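Local coordinates for putative amino acid binding protein (PDB 4C0R) that binds glutathione, here as its oxidized disulfide, and probably delivers it to the cystine ABC importer TcyBC for uptake into Streptococcus mutans, at residues N68-T73 with Y193-Q198. Residues are numbered along the deposited sequence; the frame is centred on the assembly and turned at random.
With GDS (oxidized glutathione disulfide), chain C.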
ATOM      1  N   ASN A  68       4.342  -1.749  -3.341  1.00  6.73           N
ATOM      2  CA  ASN A  68       4.085  -0.497  -2.647  1.00  7.32           C
ATOM      3  C   ASN A  68       2.708  -0.570  -1.957  1.00  9.35           C
ATOM      4  O   ASN A  68       1.779   0.123  -2.343  1.00  6.37           O
ATOM      5  CB  ASN A  68       4.123   0.700  -3.627  1.00  7.38           C
ATOM      6  CG  ASN A  68       4.441   2.007  -2.933  1.00 10.30           C
ATOM      7  OD1 ASN A  68       5.566   2.537  -3.008  1.00  8.04           O
ATOM      8  ND2 ASN A  68       3.471   2.520  -2.215  1.00  8.18           N
ATOM      9  N   ASN A  69       2.565  -1.387  -0.936  1.00  7.96           N
ATOM     10  CA  ASN A  69       1.279  -1.475  -0.192  1.00  7.35           C
ATOM     11  C   ASN A  69       0.104  -1.730  -1.174  1.00  7.37           C
ATOM     12  O   ASN A  69      -0.964  -1.127  -1.049  1.00  7.96           O
ATOM     13  CB  ASN A  69       1.082  -0.178   0.571  1.00  7.47           C
ATOM     14  CG  ASN A  69      -0.167  -0.121   1.444  1.00  6.47           C
ATOM     15  OD1 ASN A  69      -0.492  -1.054   2.172  1.00  9.01           O
ATOM     16  ND2 ASN A  69      -0.847   1.015   1.388  1.00  7.96           N
ATOM     17  N   ILE A  70       0.320  -2.637  -2.122  1.00  6.39           N
ATOM     18  CA  ILE A  70      -0.640  -2.822  -3.213  1.00  7.13           C
ATOM     19  C   ILE A  70      -1.723  -3.819  -2.897  1.00  6.32           C
ATOM     20  O   ILE A  70      -1.446  -4.952  -2.567  1.00  7.69           O
ATOM     21  CB  ILE A  70       0.095  -3.278  -4.470  1.00  8.05           C
ATOM     22  CG1 ILE A  70       1.058  -2.190  -4.946  1.00  8.45           C
ATOM     23  CG2 ILE A  70      -0.849  -3.636  -5.630  1.00  8.19           C
ATOM     24  CD1 ILE A  70       2.079  -2.668  -6.057  1.00  8.82           C
ATOM     25  N   SER A  71      -2.972  -3.386  -3.004  1.00  5.65           N
ATOM     26  CA  SER A  71      -4.138  -4.207  -2.780  1.00  6.42           C
ATOM     27  C   SER A  71      -4.482  -5.066  -4.003  1.00  6.79           C
ATOM     28  O   SER A  71      -4.088  -4.767  -5.113  1.00  7.82           O
ATOM     29  CB  SER A  71      -5.370  -3.297  -2.565  1.00  9.40           C
ATOM     30  OG  SER A  71      -5.218  -2.473  -1.437  1.00 10.79           O
ATOM     31  N   TYR A  72      -5.250  -6.122  -3.767  1.00  8.39           N
ATOM     32  CA  TYR A  72      -5.863  -6.868  -4.865  1.00  7.46           C
ATOM     33  C   TYR A  72      -7.053  -6.099  -5.423  1.00 10.49           C
ATOM     34  O   TYR A  72      -7.961  -5.676  -4.658  1.00 12.34           O
ATOM     35  CB  TYR A  72      -6.431  -8.178  -4.323  1.00  9.65           C
ATOM     36  CG  TYR A  72      -7.098  -8.972  -5.404  1.00 12.32           C
ATOM     37  CD1 TYR A  72      -6.338  -9.721  -6.260  1.00 12.44           C
ATOM     38  CD2 TYR A  72      -8.472  -8.952  -5.556  1.00 16.00           C
ATOM     39  CE1 TYR A  72      -6.918 -10.471  -7.270  1.00 15.29           C
ATOM     40  CE2 TYR A  72      -9.068  -9.717  -6.607  1.00 14.88           C
ATOM     41  CZ  TYR A  72      -8.251 -10.469  -7.409  1.00 16.39           C
ATOM     42  OH  TYR A  72      -8.728 -11.236  -8.492  1.00 25.37           O
ATOM     43  N   THR A  73      -7.132  -5.978  -6.757  1.00  9.08           N
ATOM     44  CA  THR A  73      -8.404  -5.650  -7.397  1.00  9.60           C
ATOM     45  C   THR A  73      -8.542  -6.524  -8.603  1.00  9.36           C
ATOM     46  O   THR A  73      -7.555  -6.988  -9.174  1.00 10.52           O
ATOM     47  CB  THR A  73      -8.503  -4.182  -7.892  1.00 11.12           C
ATOM     48  OG1 THR A  73      -7.602  -3.989  -8.977  1.00 12.09           O
ATOM     49  CG2 THR A  73      -8.146  -3.171  -6.797  1.00 14.96           C
ATOM     50  N   TYR A 193       0.152  -7.128  -1.379  1.00  6.99           N
ATOM     51  CA  TYR A 193       0.796  -8.173  -2.173  1.00  6.66           C
ATOM     52  C   TYR A 193       1.923  -7.622  -2.999  1.00  5.95           C
ATOM     53  O   TYR A 193       1.916  -6.405  -3.264  1.00  6.57           O
ATOM     54  CB  TYR A 193      -0.205  -8.631  -3.252  1.00  7.12           C
ATOM     55  CG  TYR A 193      -1.493  -9.212  -2.747  1.00  5.88           C
ATOM     56  CD1 TYR A 193      -2.588  -8.409  -2.404  1.00  6.98           C
ATOM     57  CD2 TYR A 193      -1.606 -10.569  -2.606  1.00  5.84           C
ATOM     58  CE1 TYR A 193      -3.786  -8.974  -1.937  1.00  7.73           C
ATOM     59  CE2 TYR A 193      -2.772 -11.144  -2.108  1.00  7.36           C
ATOM     60  CZ  TYR A 193      -3.862 -10.362  -1.814  1.00  8.39           C
ATOM     61  OH  TYR A 193      -5.017 -10.963  -1.348  1.00 10.28           O
ATOM     62  N   PHE A 194       2.791  -8.483  -3.479  1.00  6.53           N
ATOM     63  CA  PHE A 194       3.636  -8.170  -4.628  1.00  6.42           C
ATOM     64  C   PHE A 194       2.832  -8.441  -5.878  1.00  7.75           C
ATOM     65  O   PHE A 194       2.021  -9.373  -5.911  1.00  7.97           O
ATOM     66  CB  PHE A 194       4.863  -9.059  -4.675  1.00  6.45           C
ATOM     67  CG  PHE A 194       5.831  -8.815  -3.539  1.00  7.29           C
ATOM     68  CD1 PHE A 194       6.560  -7.636  -3.474  1.00  8.81           C
ATOM     69  CD2 PHE A 194       6.009  -9.765  -2.540  1.00  7.39           C
ATOM     70  CE1 PHE A 194       7.456  -7.415  -2.439  1.00  9.93           C
ATOM     71  CE2 PHE A 194       6.930  -9.536  -1.502  1.00  7.23           C
ATOM     72  CZ  PHE A 194       7.638  -8.378  -1.472  1.00  8.34           C
ATOM     73  N   ILE A 195       3.062  -7.664  -6.937  1.00  5.79           N
ATOM     74  CA  ILE A 195       2.516  -7.985  -8.223  1.00  6.53           C
ATOM     75  C   ILE A 195       3.636  -8.183  -9.236  1.00  7.36           C
ATOM     76  O   ILE A 195       4.765  -7.767  -9.019  1.00  6.25           O
ATOM     77  CB  ILE A 195       1.521  -6.926  -8.732  1.00  5.89           C
ATOM     78  CG1 ILE A 195       2.175  -5.547  -8.837  1.00  7.71           C
ATOM     79  CG2 ILE A 195       0.252  -6.874  -7.897  1.00  7.06           C
ATOM     80  CD1 ILE A 195       1.248  -4.492  -9.500  1.00 10.39           C
ATOM     81  N   PHE A 196       3.308  -8.870 -10.335  1.00  8.33           N
ATOM     82  CA  PHE A 196       4.335  -9.188 -11.315  1.00  8.47           C
ATOM     83  C   PHE A 196       3.818  -8.956 -12.724  1.00 10.16           C
ATOM     84  O   PHE A 196       2.624  -9.080 -12.993  1.00 10.95           O
ATOM     85  CB  PHE A 196       4.778 -10.658 -11.265  1.00  8.24           C
ATOM     86  CG  PHE A 196       5.169 -11.129  -9.894  1.00  8.75           C
ATOM     87  CD1 PHE A 196       4.216 -11.527  -8.987  1.00  7.93           C
ATOM     88  CD2 PHE A 196       6.487 -11.192  -9.539  1.00  9.94           C
ATOM     89  CE1 PHE A 196       4.568 -11.980  -7.711  1.00  8.86           C
ATOM     90  CE2 PHE A 196       6.855 -11.628  -8.275  1.00  9.79           C
ATOM     91  CZ  PHE A 196       5.881 -12.031  -7.356  1.00  8.87           C
ATOM     92  N   ALA A 197       4.760  -8.732 -13.621  1.00  8.28           N
ATOM     93  CA  ALA A 197       4.442  -8.703 -15.050  1.00  9.03           C
ATOM     94  C   ALA A 197       3.860 -10.064 -15.387  1.00 10.28           C
ATOM     95  O   ALA A 197       4.194 -11.095 -14.793  1.00 10.21           O
ATOM     96  CB  ALA A 197       5.704  -8.381 -15.853  1.00  8.93           C
ATOM     97  N   GLN A 198       2.915 -10.067 -16.338  1.00 10.31           N
ATOM     98  CA  GLN A 198       2.112 -11.248 -16.544  1.00 12.83           C
ATOM     99  C   GLN A 198       2.890 -12.460 -17.036  1.00 13.30           C
ATOM    100  O   GLN A 198       2.478 -13.610 -16.771  1.00 16.72           O
ATOM    101  CB  GLN A 198       0.943 -10.886 -17.486  1.00 17.27           C
ATOM    102  CG  GLN A 198      -0.232 -11.801 -17.299  1.00 20.26           C
ATOM    103  CD  GLN A 198      -1.426 -11.345 -18.104  1.00 24.00           C
ATOM    104  OE1 GLN A 198      -1.279 -10.888 -19.244  1.00 28.94           O
ATOM    105  NE2 GLN A 198      -2.608 -11.492 -17.534  1.00 23.54           N
TER
HETATM  106  CD1 GDS C 500       1.616  10.105  -7.079  1.00 22.26           C
HETATM  107  N2  GDS C 500       1.457  10.483  -5.669  1.00 25.51           N
HETATM  108  CA2 GDS C 500       2.432   9.949  -4.788  1.00 24.92           C
HETATM  109  C2  GDS C 500       3.729  10.659  -4.625  1.00 20.30           C
HETATM  110  O2  GDS C 500       4.746  10.048  -4.232  1.00 21.41           O
HETATM  111  CB2 GDS C 500       2.271   8.693  -4.021  1.00 19.86           C
HETATM  112  SG2 GDS C 500       0.640   7.992  -4.145  1.00 15.74           S
HETATM  113  N3  GDS C 500       3.761  12.072  -4.938  1.00 19.10           N
HETATM  114  CA3 GDS C 500       5.031  12.796  -4.882  1.00 19.40           C
HETATM  115  C3  GDS C 500       5.403  12.977  -6.352  1.00 20.60           C
HETATM  116  OE3 GDS C 500       5.967  14.042  -6.757  1.00 26.99           O
HETATM  117  OE4 GDS C 500       5.157  12.089  -7.219  1.00 20.30           O
HETATM  118  N4  GDS C 500      -1.045   6.354  -1.909  1.00  8.07           N
HETATM  119  CA4 GDS C 500      -1.538   7.525  -1.222  1.00 11.90           C
HETATM  120  C4  GDS C 500      -2.920   7.845  -1.673  1.00  9.93           C
HETATM  121  OE5 GDS C 500      -3.664   6.966  -2.205  1.00  9.83           O
HETATM  122  OE6 GDS C 500      -3.335   9.015  -1.442  1.00 10.82           O
HETATM  123  C5  GDS C 500       0.303   5.941  -1.671  1.00  9.18           C
HETATM  124  O5  GDS C 500       0.999   6.554  -0.864  1.00  9.95           O
HETATM  125  CA5 GDS C 500       0.740   4.831  -2.517  1.00  9.91           C
HETATM  126  N5  GDS C 500      -0.172   3.811  -2.830  1.00  8.97           N
HETATM  127  CB5 GDS C 500       1.727   5.224  -3.566  1.00 11.40           C
HETATM  128  SG5 GDS C 500       0.859   6.114  -4.886  1.00 11.80           S
HETATM  129  CA6 GDS C 500      -3.892   1.018  -2.007  1.00  7.83           C
HETATM  130  C6  GDS C 500      -3.879   0.496  -3.435  1.00  8.79           C
HETATM  131  OE7 GDS C 500      -4.289   1.253  -4.357  1.00  8.21           O
HETATM  132  OE8 GDS C 500      -3.455  -0.655  -3.698  1.00  8.94           O
HETATM  133  N6  GDS C 500      -3.595  -0.122  -1.120  1.00  7.79           N
HETATM  134  CB6 GDS C 500      -2.925   2.133  -1.831  1.00  8.40           C
HETATM  135  CG6 GDS C 500      -1.592   1.773  -2.524  1.00  9.54           C
HETATM  136  CD6 GDS C 500      -0.555   2.748  -2.009  1.00  7.63           C
HETATM  137  O6  GDS C 500       0.019   2.675  -0.913  1.00  7.04           O
HETATM  138  O   HOH W   1       2.933  -4.041  -2.319  1.00  7.37           O
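Ile70 and Tyr193 meet near the end of strand 65-71, which pairs antiparallel with strand 191-196 in the mixed sheet. Tyr193 N donates to Ile70 O at 2.9 Å; the bond is bent at the hydrogen (131°), although the donor lies in the carbonyl plane. The same oxygen sits in the plane of the Tyr193 ring, at its edge, 3.6 Å from CD1. With CG beside the backbone N (chi1 -61°), the phenol ring runs along the outgoing chain, and its CE1 lies 3.7 Å from Tyr72 CB. The Tyr72 ring itself leads away, and both tyrosines instead meet the ring of Tyr82, Tyr193 in an edge-to-face pair. Beyond the backbone bond, Ile70 and Ile195 pack with their side chains crossing at about a right angle: CD1 of Ile70 touches CD1 of Ile195 at 4.0 Å, and their CG2 methyls also approach.

A water bridges the two segments beside this bond. It accepts from Asn68 N and Ile70 N and donates to Tyr193 O (2.7 Å), linking the segments at the corner where the chain turns at Asn68 and Asn69. Past the corner, residues 69-71 meet the glutathione disulfide. The ligand amino group N6 donates to both Asn69 O and Ser71 OG, its carboxylate oxygen OE8 receives a nearly straight bond from Ser71 N (178°), and Asn69 ND2 reaches the amide oxygen O6 at 3.0 Å. Ile70 thus presents its side chain and carbonyl to the sheet while its two neighbours grip the amino and carboxylate groups of one gamma-glutamyl end, recognition as in amino-acid-binding proteins of this family. Main-chain and side-chain atoms share that grip equally, two bonds each, and N6 is held by two acceptors at once.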